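Local coordinates for protein L-amino acid deaminase (PDB 5I39) that probably oxidises L-amino acids in a deamination reaction, using a bound flavin-adenine dinucleotide as its redox cofactor, at residues H96-H101 with S147-K152; Q82-K87 with G176-S181; K136-R141 with T153-G158. One frame throughout, in Å; residues are numbered along the deposited sequence. Where two conformers were deposited one is given.

Contact 1 of 3, residues H96-H101 with S147-K152; sequences HHLGKH and SDIPFK
Where a connection leaves helix 128-143 and heads for strand 153-156, it passes alongside helix 90-103 near the surface of this FAD-dependent oxidoreductase, and His97 and Ile149 carry most of the meeting. The helix donates one hydrogen bond from a side chain to the loop backbone: His97 NE2 reaches Ile149 O at 2.8 Å, with an N-H...O angle of 154°. The oxygen lies almost in the imidazole plane and is met by the ring edge, although the nitrogen stands well above the plane of the peptide carbonyl. CG of His97 is anti to the backbone N (chi1 -172°), which sends the ring outward from the helix to the loop. Phe93 meets the same ring, its plane inclined by about 25°. The loop is shaped by an ST turn, in which Ser147 OG accepts from Ile149 N at 3.0 Å, while Ser147 CB lies beside His97 CD2. The Ile149 side chain runs alongside the His97 ring in the opposite sense, CB 3.5 Å from His97 NE2, and its CG1-CD1 branch reaches Leu98 and His101. Leu98 CG lies 3.9 Å from Ile149 CD1, and that methyl makes a CH-pi contact over one face of His101, 3.8 Å from the ring centroid.

Contact 2 of 3, residues Q82-K87 with G176-S181; sequences QAISYK and GFEEDS. With FAD (flavin-adenine dinucleotide), chain B.
Glu178 reaches across to the backbone of Ser85 and Tyr86, a worked case of a buried carboxylate held by a peptide N-H, a water and a lysine. From CB the chain runs fully extended, CG anti to the backbone N (chi1 -180°), which carries the carboxylate across to segment 82-87. CD arrives 3.5 Å from Ser85 N, with both oxygens facing the backbone. OE2 accepts from Ser85 N at 2.9 Å through its syn lone pair, the N-H...O angle being 163°, and lies 3.2 Å from Ile84 CA. OE1 comes within 2.9 Å of Tyr86 N and close to Tyr86 CB. A water hydrogen-bonded to Ser85 OG (2.8 Å) donates a weak bond to the same oxygen. The salt bridge from Lys100 to OE2 probably favours the ionised carboxylate. Farther along, Tyr86 OH rests 3.3 Å from Gly176 CA. At the other end, Gln82 N and O pair with O4 and N3 of the flavin, the latter bond measuring 2.8 Å. Ser85 packs against helix 90-103, and Tyr86 and Glu178 touch Thr153 of strand 153-156. Within one mixed sheet, strand 82-83 pairs with strand 182-183, and strand 175-178 with strands 117-123 and 153-156.

Contact 3 of 3, residues K136-R141 with T153-G158; sequences KWIDER and TRIIEG
With CG1 anti to the carbonyl carbon (chi1 -61°) and CD1 continuing outward in an extended chain (chi2 169°), Ile138 projects from its helix to lie across strand 153-156. Thr153 answers with CG2 anti to its own backbone N, so that this methyl, rather than OG1, faces the isoleucine. The two side chains cross at about a right angle, and Ile138 CD1 comes within 4.1 Å of Thr153 CG2. The other branch of Ile138 works differently: its CG2 methyl lies 3.5 Å from Thr153 O and so covers part of the strand backbone. Two residues farther along, Ile155 turns its end back to the helix, and its CD1 meets Ile138 CD1 at 3.9 Å. One methyl therefore serves both Thr153 and Ile155, passing over Arg154 CA at 4.2 Å on the way.

The arrangement is an alpha/beta packing in which helix 128-143 lies beside strand 153-156, a member of the mixed sheet that pairs antiparallel with strand 175-178. The local axes approach to 8.9 Å, and their N-to-C directions make an angle of 139°. No hydrogen bond joins the two segments, and the contact is made mainly by aliphatic groups.

Trp137 adds to it from the side. Its indole presents an edge to the threonine: Thr153 CG2 lies near the ring plane, 4.3 Å from Trp137 CZ3, while NE1 is hydrogen-bonded to Met88 O. Ile155 also touches Val134 and Arg135 of the same helix. Arg154 points its CB away from the helix, and its NH2 forms salt bridges with Glu160 and Glu179.

Overall arrangement
Contact 2 is the one that reaches the flavin; in contact 1 the nearest atoms of the His97 side chain and the cofactor are about 13 Å apart. The centres of contacts 1 and 2 are 10 Å apart, and Lys100 NZ bridges them, 2.7 Å from Glu178 OE2; His96 ND1 also lies 2.7 Å from Ile84 O, a probable hydrogen bond. Contact 3 joins contact 2 through neighbouring strands, with Phe177 N 2.7 Å from Arg154 O, a probable hydrogen bond, and through Trp137, whose CZ2 is 3.2 Å from Ser85 O. Phe151 of contact 1 packs on Arg141 and Trp137, so segment 136-141 touches both other contacts.

Contact 1 of 3, residues H96-H101 with S147-K152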
loop_
_atom_site.group_PDB
_atom_site.type_symbol
_atom_site.label_atom_id
_atom_site.label_comp_id
_atom_site.label_asym_id
_atom_site.label_seq_id
_atom_site.Cartn_x
_atom_site.Cartn_y
_atom_site.Cartn_z
ATOM N N HIS A 96 -1.953 -9.046 -5.875
ATOM C CA HIS A 96 -1.042 -8.059 -6.463
ATOM C C HIS A 96 -1.218 -7.863 -7.966
ATOM O O HIS A 96 -1.159 -6.737 -8.459
ATOM C CB HIS A 96 0.395 -8.435 -6.140
ATOM C CG HIS A 96 0.738 -8.222 -4.709
ATOM N ND1 HIS A 96 1.889 -7.586 -4.314
ATOM C CD2 HIS A 96 0.058 -8.511 -3.577
ATOM C CE1 HIS A 96 1.919 -7.515 -2.998
ATOM N NE2 HIS A 96 0.814 -8.061 -2.525
ATOM N N HIS A 97 -1.428 -8.958 -8.685
ATOM C CA HIS A 97 -1.592 -8.935 -10.141
ATOM C C HIS A 97 -2.848 -8.143 -10.521
ATOM O O HIS A 97 -2.807 -7.256 -11.383
ATOM C CB HIS A 97 -1.665 -10.384 -10.620
ATOM C CG HIS A 97 -1.656 -10.565 -12.099
ATOM N ND1 HIS A 97 -0.568 -10.257 -12.889
ATOM C CD2 HIS A 97 -2.586 -11.106 -12.921
ATOM C CE1 HIS A 97 -0.847 -10.584 -14.141
ATOM N NE2 HIS A 97 -2.062 -11.096 -14.186
ATOM N N LEU A 98 -3.957 -8.457 -9.858
ATOM C CA LEU A 98 -5.205 -7.712 -10.039
ATOM C C LEU A 98 -5.127 -6.304 -9.437
ATOM O O LEU A 98 -5.714 -5.371 -9.973
ATOM C CB LEU A 98 -6.398 -8.475 -9.451
ATOM C CG LEU A 98 -7.017 -9.589 -10.298
ATOM C CD1 LEU A 98 -6.026 -10.683 -10.654
ATOM C CD2 LEU A 98 -8.210 -10.175 -9.561
ATOM N N GLY A 99 -4.418 -6.154 -8.323
ATOM C CA GLY A 99 -4.215 -4.837 -7.726
ATOM C C GLY A 99 -3.580 -3.862 -8.704
ATOM O O GLY A 99 -4.071 -2.749 -8.892
ATOM N N LYS A 100 -2.498 -4.293 -9.346
ATOM C CA LYS A 100 -1.850 -3.480 -10.380
ATOM C C LYS A 100 -2.805 -3.153 -11.528
ATOM O O LYS A 100 -2.850 -2.025 -12.003
ATOM C CB LYS A 100 -0.643 -4.207 -10.957
ATOM C CG LYS A 100 0.556 -4.308 -10.028
ATOM C CD LYS A 100 1.499 -5.432 -10.443
ATOM C CE LYS A 100 1.946 -5.316 -11.889
ATOM N NZ LYS A 100 2.783 -6.484 -12.249
ATOM N N HIS A 101 -3.557 -4.157 -11.973
ATOM C CA HIS A 101 -4.513 -3.983 -13.066
ATOM C C HIS A 101 -5.542 -2.899 -12.735
ATOM O O HIS A 101 -5.893 -2.074 -13.580
ATOM C CB HIS A 101 -5.204 -5.317 -13.337
ATOM C CG HIS A 101 -6.157 -5.292 -14.485
ATOM N ND1 HIS A 101 -7.522 -5.369 -14.317
ATOM C CD2 HIS A 101 -5.942 -5.206 -15.815
ATOM C CE1 HIS A 101 -8.108 -5.330 -15.499
ATOM N NE2 HIS A 101 -7.172 -5.232 -16.426
ATOM N N SER A 147 -5.264 -15.870 -14.190
ATOM C CA SER A 147 -5.976 -14.661 -14.577
ATOM C C SER A 147 -5.792 -14.460 -16.070
ATOM O O SER A 147 -4.759 -14.852 -16.621
ATOM C CB SER A 147 -5.399 -13.451 -13.838
ATOM O OG SER A 147 -5.927 -12.226 -14.328
ATOM N N ASP A 148 -6.786 -13.838 -16.703
ATOM C CA ASP A 148 -6.677 -13.433 -18.109
ATOM C C ASP A 148 -5.903 -12.119 -18.286
ATOM O O ASP A 148 -5.595 -11.734 -19.410
ATOM C CB ASP A 148 -8.053 -13.375 -18.808
ATOM C CG ASP A 148 -9.028 -12.382 -18.169
ATOM O OD1 ASP A 148 -8.679 -11.694 -17.187
ATOM O OD2 ASP A 148 -10.175 -12.301 -18.660
ATOM N N ILE A 149 -5.592 -11.436 -17.179
ATOM C CA ILE A 149 -4.731 -10.250 -17.216
ATOM C C ILE A 149 -3.320 -10.744 -17.579
ATOM O O ILE A 149 -2.774 -11.580 -16.854
ATOM C CB ILE A 149 -4.701 -9.526 -15.854
ATOM C CG1 ILE A 149 -6.090 -8.975 -15.505
ATOM C CG2 ILE A 149 -3.686 -8.387 -15.855
ATOM C CD1 ILE A 149 -6.289 -8.740 -14.024
ATOM N N PRO A 150 -2.731 -10.257 -18.694
ATOM C CA PRO A 150 -1.424 -10.783 -19.094
ATOM C C PRO A 150 -0.312 -10.560 -18.068
ATOM O O PRO A 150 -0.240 -9.494 -17.459
ATOM C CB PRO A 150 -1.136 -10.028 -20.395
ATOM C CG PRO A 150 -2.488 -9.771 -20.966
ATOM C CD PRO A 150 -3.330 -9.442 -19.770
ATOM N N PHE A 151 0.534 -11.568 -17.899
ATOM C CA PHE A 151 1.701 -11.532 -17.027
ATOM C C PHE A 151 2.850 -10.950 -17.838
ATOM O O PHE A 151 3.053 -11.343 -18.987
ATOM C CB PHE A 151 1.986 -12.976 -16.602
ATOM C CG PHE A 151 3.093 -13.159 -15.590
ATOM C CD1 PHE A 151 3.184 -12.370 -14.443
ATOM C CD2 PHE A 151 3.999 -14.209 -15.743
ATOM C CE1 PHE A 151 4.184 -12.596 -13.505
ATOM C CE2 PHE A 151 4.993 -14.439 -14.806
ATOM C CZ PHE A 151 5.084 -13.633 -13.685
ATOM N N LYS A 152 3.590 -10.006 -17.250
ATOM C CA LYS A 152 4.609 -9.237 -17.988
ATOM C C LYS A 152 5.984 -9.206 -17.318
ATOM O O LYS A 152 6.767 -8.281 -17.530
ATOM C CB LYS A 152 4.087 -7.818 -18.267
ATOM C CG LYS A 152 2.813 -7.823 -19.108
ATOM C CD LYS A 152 2.659 -6.616 -20.016
ATOM C CE LYS A 152 1.599 -6.860 -21.089
ATOM N NZ LYS A 152 2.170 -7.211 -22.419
#

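Contact 2 of 3, residues Q82-K87 with G176-S181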
loop_
_atom_site.group_PDB
_atom_site.type_symbol
_atom_site.label_atom_id
_atom_site.label_comp_id
_atom_site.label_asym_id
_atom_site.label_seq_id
_atom_site.Cartn_x
_atom_site.Cartn_y
_atom_site.Cartn_z
ATOM N N GLN A 82 6.165 1.311 -4.805
ATOM C CA GLN A 82 6.133 0.348 -5.904
ATOM C C GLN A 82 4.952 -0.607 -5.767
ATOM O O GLN A 82 4.608 -1.048 -4.665
ATOM C CB GLN A 82 7.456 -0.413 -6.020
ATOM C CG GLN A 82 7.810 -1.326 -4.858
ATOM C CD GLN A 82 9.205 -1.912 -4.992
ATOM O OE1 GLN A 82 9.764 -1.976 -6.093
ATOM N NE2 GLN A 82 9.773 -2.354 -3.878
ATOM N N ALA A 83 4.334 -0.903 -6.907
ATOM C CA ALA A 83 3.234 -1.856 -7.000
ATOM C C ALA A 83 3.738 -3.036 -7.813
ATOM O O ALA A 83 3.866 -2.953 -9.038
ATOM C CB ALA A 83 2.009 -1.222 -7.639
ATOM N N ILE A 84 4.064 -4.122 -7.114
ATOM C CA ILE A 84 4.759 -5.252 -7.727
ATOM C C ILE A 84 4.114 -6.572 -7.349
ATOM O O ILE A 84 3.545 -6.711 -6.263
ATOM C CB ILE A 84 6.279 -5.269 -7.381
ATOM C CG1 ILE A 84 6.551 -5.660 -5.917
ATOM C CG2 ILE A 84 6.906 -3.924 -7.719
ATOM C CD1 ILE A 84 8.020 -5.846 -5.588
ATOM N N SER A 85 4.219 -7.536 -8.260
ATOM C CA SER A 85 3.915 -8.936 -7.960
ATOM C C SER A 85 5.168 -9.803 -7.832
ATOM O O SER A 85 5.047 -10.984 -7.512
ATOM C CB SER A 85 3.009 -9.525 -9.038
ATOM O OG SER A 85 3.671 -9.566 -10.289
ATOM N N TYR A 86 6.353 -9.220 -8.039
ATOM C CA TYR A 86 7.612 -9.978 -8.094
ATOM C C TYR A 86 7.832 -10.811 -6.833
ATOM O O TYR A 86 7.766 -10.279 -5.728
ATOM C CB TYR A 86 8.799 -9.026 -8.285
ATOM C CG TYR A 86 10.032 -9.648 -8.908
ATOM C CD1 TYR A 86 9.982 -10.184 -10.188
ATOM C CD2 TYR A 86 11.267 -9.631 -8.254
ATOM C CE1 TYR A 86 11.109 -10.730 -10.783
ATOM C CE2 TYR A 86 12.400 -10.172 -8.844
ATOM C CZ TYR A 86 12.312 -10.721 -10.103
ATOM O OH TYR A 86 13.422 -11.242 -10.698
ATOM N N LYS A 87 8.083 -12.109 -7.037
ATOM C CA LYS A 87 8.326 -13.095 -5.970
ATOM C C LYS A 87 7.135 -13.355 -5.037
ATOM O O LYS A 87 7.283 -14.046 -4.033
ATOM C CB LYS A 87 9.572 -12.737 -5.136
ATOM C CG LYS A 87 10.893 -12.861 -5.869
ATOM C CD LYS A 87 12.043 -12.622 -4.903
ATOM C CE LYS A 87 13.387 -12.992 -5.498
ATOM N NZ LYS A 87 14.501 -12.799 -4.532
ATOM N N GLY A 176 15.655 -9.651 -13.452
ATOM C CA GLY A 176 14.224 -9.874 -13.589
ATOM C C GLY A 176 13.529 -8.551 -13.836
ATOM O O GLY A 176 13.695 -7.608 -13.067
ATOM N N PHE A 177 12.748 -8.494 -14.911
ATOM C CA PHE A 177 12.078 -7.274 -15.354
ATOM C C PHE A 177 10.576 -7.446 -15.228
ATOM O O PHE A 177 9.969 -8.194 -15.994
ATOM C CB PHE A 177 12.461 -6.990 -16.811
ATOM C CG PHE A 177 11.905 -5.700 -17.388
ATOM C CD1 PHE A 177 11.777 -4.528 -16.634
ATOM C CD2 PHE A 177 11.574 -5.645 -18.737
ATOM C CE1 PHE A 177 11.306 -3.354 -17.214
ATOM C CE2 PHE A 177 11.105 -4.478 -19.317
ATOM C CZ PHE A 177 10.969 -3.330 -18.556
ATOM N N GLU A 178 9.981 -6.779 -14.244
ATOM C CA GLU A 178 8.530 -6.722 -14.132
ATOM C C GLU A 178 8.132 -5.507 -14.947
ATOM O O GLU A 178 8.123 -4.377 -14.444
ATOM C CB GLU A 178 8.096 -6.615 -12.673
ATOM C CG GLU A 178 6.588 -6.556 -12.487
ATOM C CD GLU A 178 6.132 -6.743 -11.056
ATOM O OE1 GLU A 178 6.856 -7.353 -10.246
ATOM O OE2 GLU A 178 4.997 -6.302 -10.749
ATOM N N GLU A 179 7.856 -5.735 -16.229
ATOM C CA GLU A 179 7.714 -4.631 -17.181
ATOM C C GLU A 179 6.566 -3.692 -16.826
ATOM O O GLU A 179 6.640 -2.495 -17.084
ATOM C CB GLU A 179 7.558 -5.147 -18.616
ATOM C CG GLU A 179 7.485 -4.005 -19.635
ATOM C CD GLU A 179 7.792 -4.404 -21.066
ATOM O OE1 GLU A 179 7.676 -5.590 -21.411
ATOM O OE2 GLU A 179 8.133 -3.509 -21.870
ATOM N N ASP A 180 5.513 -4.247 -16.239
ATOM C CA ASP A 180 4.333 -3.466 -15.878
ATOM C C ASP A 180 4.264 -3.111 -14.394
ATOM O O ASP A 180 3.184 -2.831 -13.882
ATOM C CB ASP A 180 3.066 -4.203 -16.313
ATOM C CG ASP A 180 2.804 -5.445 -15.502
ATOM O OD1 ASP A 180 3.768 -6.032 -14.948
ATOM O OD2 ASP A 180 1.624 -5.830 -15.414
ATOM N N SER A 181 5.397 -3.103 -13.692
ATOM C CA SER A 181 5.380 -2.677 -12.295
ATOM C C SER A 181 4.812 -1.267 -12.204
ATOM O O SER A 181 5.029 -0.436 -13.095
ATOM C CB SER A 181 6.775 -2.690 -11.683
ATOM O OG SER A 181 7.580 -1.663 -12.235
HETATM P PA FAD B . -2.678 3.346 7.589
HETATM O O1A FAD B . -1.621 3.428 8.696
HETATM O O2A FAD B . -2.357 4.174 6.359
HETATM O O5B FAD B . -4.098 3.856 8.090
HETATM C C5B FAD B . -4.729 3.360 9.263
HETATM C C4B FAD B . -5.447 4.549 9.873
HETATM O O4B FAD B . -6.251 4.087 10.978
HETATM C C3B FAD B . -4.468 5.582 10.435
HETATM O O3B FAD B . -4.640 6.827 9.758
HETATM C C2B FAD B . -4.832 5.617 11.927
HETATM O O2B FAD B . -4.671 6.917 12.526
HETATM C C1B FAD B . -6.269 5.127 11.931
HETATM N N9A FAD B . -6.735 4.532 13.188
HETATM C C8A FAD B . -6.142 3.580 13.881
HETATM N N7A FAD B . -6.867 3.216 14.959
HETATM C C5A FAD B . -7.945 3.989 14.920
HETATM C C6A FAD B . -9.134 4.155 15.750
HETATM N N6A FAD B . -9.301 3.407 16.860
HETATM N N1A FAD B . -10.059 5.063 15.382
HETATM C C2A FAD B . -9.918 5.798 14.271
HETATM N N3A FAD B . -8.848 5.722 13.470
HETATM C C4A FAD B . -7.876 4.846 13.756
HETATM N N1 FAD B . 3.005 -0.867 0.086
HETATM C C2 FAD B . 3.120 -1.002 -1.239
HETATM O O2 FAD B . 2.174 -1.524 -1.856
HETATM N N3 FAD B . 4.236 -0.589 -1.888
HETATM C C4 FAD B . 5.302 -0.050 -1.286
HETATM O O4 FAD B . 6.272 0.325 -1.930
HETATM C C4X FAD B . 5.268 0.114 0.174
HETATM N N5 FAD B . 6.312 0.598 0.899
HETATM C C5X FAD B . 6.149 0.887 2.194
HETATM C C6 FAD B . 7.125 1.584 2.909
HETATM C C7 FAD B . 6.946 1.947 4.241
HETATM C C7M FAD B . 7.999 2.747 4.974
HETATM C C8 FAD B . 5.703 1.574 4.932
HETATM C C8M FAD B . 5.440 1.973 6.364
HETATM C C9 FAD B . 4.735 0.857 4.225
HETATM C C9A FAD B . 4.911 0.497 2.894
HETATM N N10 FAD B . 3.939 -0.222 2.188
HETATM C C10 FAD B . 4.012 -0.336 0.802
HETATM C "C1'" FAD B . 2.739 -0.705 2.843
HETATM C "C2'" FAD B . 1.585 0.230 2.769
HETATM O "O2'" FAD B . 2.053 1.559 2.977
HETATM C "C3'" FAD B . 0.593 -0.196 3.847
HETATM O "O3'" FAD B . 0.310 -1.618 3.771
HETATM C "C4'" FAD B . -0.727 0.533 3.762
HETATM O "O4'" FAD B . -0.505 1.953 3.689
HETATM C "C5'" FAD B . -1.569 0.206 4.983
HETATM O "O5'" FAD B . -2.769 0.971 4.863
HETATM P P FAD B . -3.779 1.033 6.128
HETATM O O1P FAD B . -4.964 1.840 5.691
HETATM O O2P FAD B . -3.970 -0.360 6.689
HETATM O O3P FAD B . -2.895 1.785 7.265
HETATM O O HOH W 1 6.289 -9.945 -11.174
#

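Contact 3 of 3, residues K136-R141 with T153-G158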
loop_
_atom_site.group_PDB
_atom_site.type_symbol
_atom_site.label_atom_id
_atom_site.label_comp_id
_atom_site.label_asym_id
_atom_site.label_seq_id
_atom_site.Cartn_x
_atom_site.Cartn_y
_atom_site.Cartn_z
ATOM N N LYS A 136 12.611 -19.957 -11.655
ATOM C CA LYS A 136 11.575 -20.936 -11.321
ATOM C C LYS A 136 10.242 -20.244 -11.022
ATOM O O LYS A 136 9.190 -20.702 -11.462
ATOM C CB LYS A 136 11.983 -21.810 -10.131
ATOM C CG LYS A 136 11.009 -22.952 -9.870
ATOM C CD LYS A 136 11.364 -23.775 -8.648
ATOM C CE LYS A 136 10.351 -24.890 -8.452
ATOM N NZ LYS A 136 10.637 -25.717 -7.251
ATOM N N TRP A 137 10.300 -19.155 -10.260
ATOM C CA TRP A 137 9.108 -18.388 -9.908
ATOM C C TRP A 137 8.372 -17.892 -11.163
ATOM O O TRP A 137 7.155 -18.050 -11.275
ATOM C CB TRP A 137 9.482 -17.229 -8.968
ATOM C CG TRP A 137 8.294 -16.474 -8.483
ATOM C CD1 TRP A 137 7.532 -16.756 -7.389
ATOM C CD2 TRP A 137 7.705 -15.329 -9.101
ATOM N NE1 TRP A 137 6.503 -15.853 -7.282
ATOM C CE2 TRP A 137 6.586 -14.965 -8.321
ATOM C CE3 TRP A 137 8.024 -14.562 -10.228
ATOM C CZ2 TRP A 137 5.776 -13.873 -8.640
ATOM C CZ3 TRP A 137 7.216 -13.476 -10.547
ATOM C CH2 TRP A 137 6.104 -13.146 -9.756
ATOM N N ILE A 138 9.115 -17.333 -12.114
ATOM C CA ILE A 138 8.512 -16.843 -13.361
ATOM C C ILE A 138 7.953 -18.002 -14.198
ATOM O O ILE A 138 6.830 -17.926 -14.697
ATOM C CB ILE A 138 9.500 -16.011 -14.204
ATOM C CG1 ILE A 138 9.971 -14.769 -13.427
ATOM C CG2 ILE A 138 8.833 -15.553 -15.498
ATOM C CD1 ILE A 138 11.128 -14.025 -14.062
ATOM N N ASP A 139 8.746 -19.060 -14.355
ATOM C CA ASP A 139 8.315 -20.242 -15.110
ATOM C C ASP A 139 7.012 -20.791 -14.535
ATOM O O ASP A 139 6.024 -20.950 -15.262
ATOM C CB ASP A 139 9.396 -21.329 -15.105
ATOM C CG ASP A 139 9.035 -22.532 -15.982
ATOM O OD1 ASP A 139 8.039 -22.473 -16.734
ATOM O OD2 ASP A 139 9.754 -23.548 -15.916
ATOM N N GLU A 140 7.001 -21.061 -13.235
ATOM C CA GLU A 140 5.808 -21.617 -12.598
ATOM C C GLU A 140 4.579 -20.728 -12.779
ATOM O O GLU A 140 3.495 -21.223 -13.087
ATOM C CB GLU A 140 6.067 -21.893 -11.113
ATOM C CG GLU A 140 6.995 -23.075 -10.865
ATOM C CD GLU A 140 6.450 -24.384 -11.414
ATOM O OE1 GLU A 140 5.247 -24.659 -11.243
ATOM O OE2 GLU A 140 7.225 -25.135 -12.037
ATOM N N ARG A 141 4.739 -19.417 -12.619
ATOM C CA ARG A 141 3.601 -18.519 -12.803
ATOM C C ARG A 141 3.129 -18.489 -14.266
ATOM O O ARG A 141 1.928 -18.525 -14.529
ATOM C CB ARG A 141 3.911 -17.111 -12.287
ATOM C CG ARG A 141 2.739 -16.135 -12.344
ATOM C CD ARG A 141 1.443 -16.669 -11.738
ATOM N NE ARG A 141 1.560 -16.990 -10.315
ATOM C CZ ARG A 141 0.560 -17.439 -9.555
ATOM N NH1 ARG A 141 -0.662 -17.616 -10.060
ATOM N NH2 ARG A 141 0.780 -17.704 -8.270
ATOM N N THR A 153 6.298 -10.258 -16.572
ATOM C CA THR A 153 7.573 -10.372 -15.873
ATOM C C THR A 153 8.450 -11.398 -16.573
ATOM O O THR A 153 7.997 -12.500 -16.888
ATOM C CB THR A 153 7.339 -10.763 -14.418
ATOM O OG1 THR A 153 6.506 -9.762 -13.832
ATOM C CG2 THR A 153 8.641 -10.841 -13.645
ATOM N N ARG A 154 9.708 -11.036 -16.802
ATOM C CA ARG A 154 10.614 -11.874 -17.575
ATOM C C ARG A 154 12.059 -11.484 -17.319
ATOM O O ARG A 154 12.350 -10.366 -16.877
ATOM C CB ARG A 154 10.281 -11.770 -19.066
ATOM C CG ARG A 154 10.341 -10.362 -19.629
ATOM C CD ARG A 154 9.740 -10.278 -21.024
ATOM N NE ARG A 154 9.590 -8.873 -21.388
ATOM C CZ ARG A 154 10.559 -8.088 -21.860
ATOM N NH1 ARG A 154 11.771 -8.567 -22.134
ATOM N NH2 ARG A 154 10.297 -6.806 -22.098
ATOM N N ILE A 155 12.960 -12.416 -17.608
ATOM C CA ILE A 155 14.393 -12.204 -17.427
ATOM C C ILE A 155 14.957 -11.474 -18.646
ATOM O O ILE A 155 14.686 -11.868 -19.785
ATOM C CB ILE A 155 15.129 -13.551 -17.233
ATOM C CG1 ILE A 155 14.618 -14.290 -15.983
ATOM C CG2 ILE A 155 16.647 -13.368 -17.171
ATOM C CD1 ILE A 155 14.942 -13.645 -14.651
ATOM N N ILE A 156 15.751 -10.432 -18.399
ATOM C CA ILE A 156 16.378 -9.662 -19.472
ATOM C C ILE A 156 17.895 -9.580 -19.342
ATOM O O ILE A 156 18.459 -9.664 -18.249
ATOM C CB ILE A 156 15.774 -8.242 -19.603
ATOM C CG1 ILE A 156 16.025 -7.391 -18.348
ATOM C CG2 ILE A 156 14.290 -8.349 -19.934
ATOM C CD1 ILE A 156 15.655 -5.934 -18.523
ATOM N N GLU A 157 18.516 -9.426 -20.508
ATOM C CA GLU A 157 19.966 -9.294 -20.670
ATOM C C GLU A 157 20.216 -8.353 -21.840
ATOM O O GLU A 157 19.293 -8.011 -22.574
ATOM C CB GLU A 157 20.604 -10.638 -21.021
ATOM C CG GLU A 157 20.454 -11.750 -19.995
ATOM C CD GLU A 157 20.820 -13.104 -20.575
ATOM O OE1 GLU A 157 20.181 -13.519 -21.567
ATOM O OE2 GLU A 157 21.742 -13.755 -20.049
ATOM N N GLY A 158 21.474 -7.979 -22.040
ATOM C CA GLY A 158 21.865 -7.232 -23.234
ATOM C C GLY A 158 21.237 -5.856 -23.354
ATOM O O GLY A 158 21.025 -5.175 -22.350
#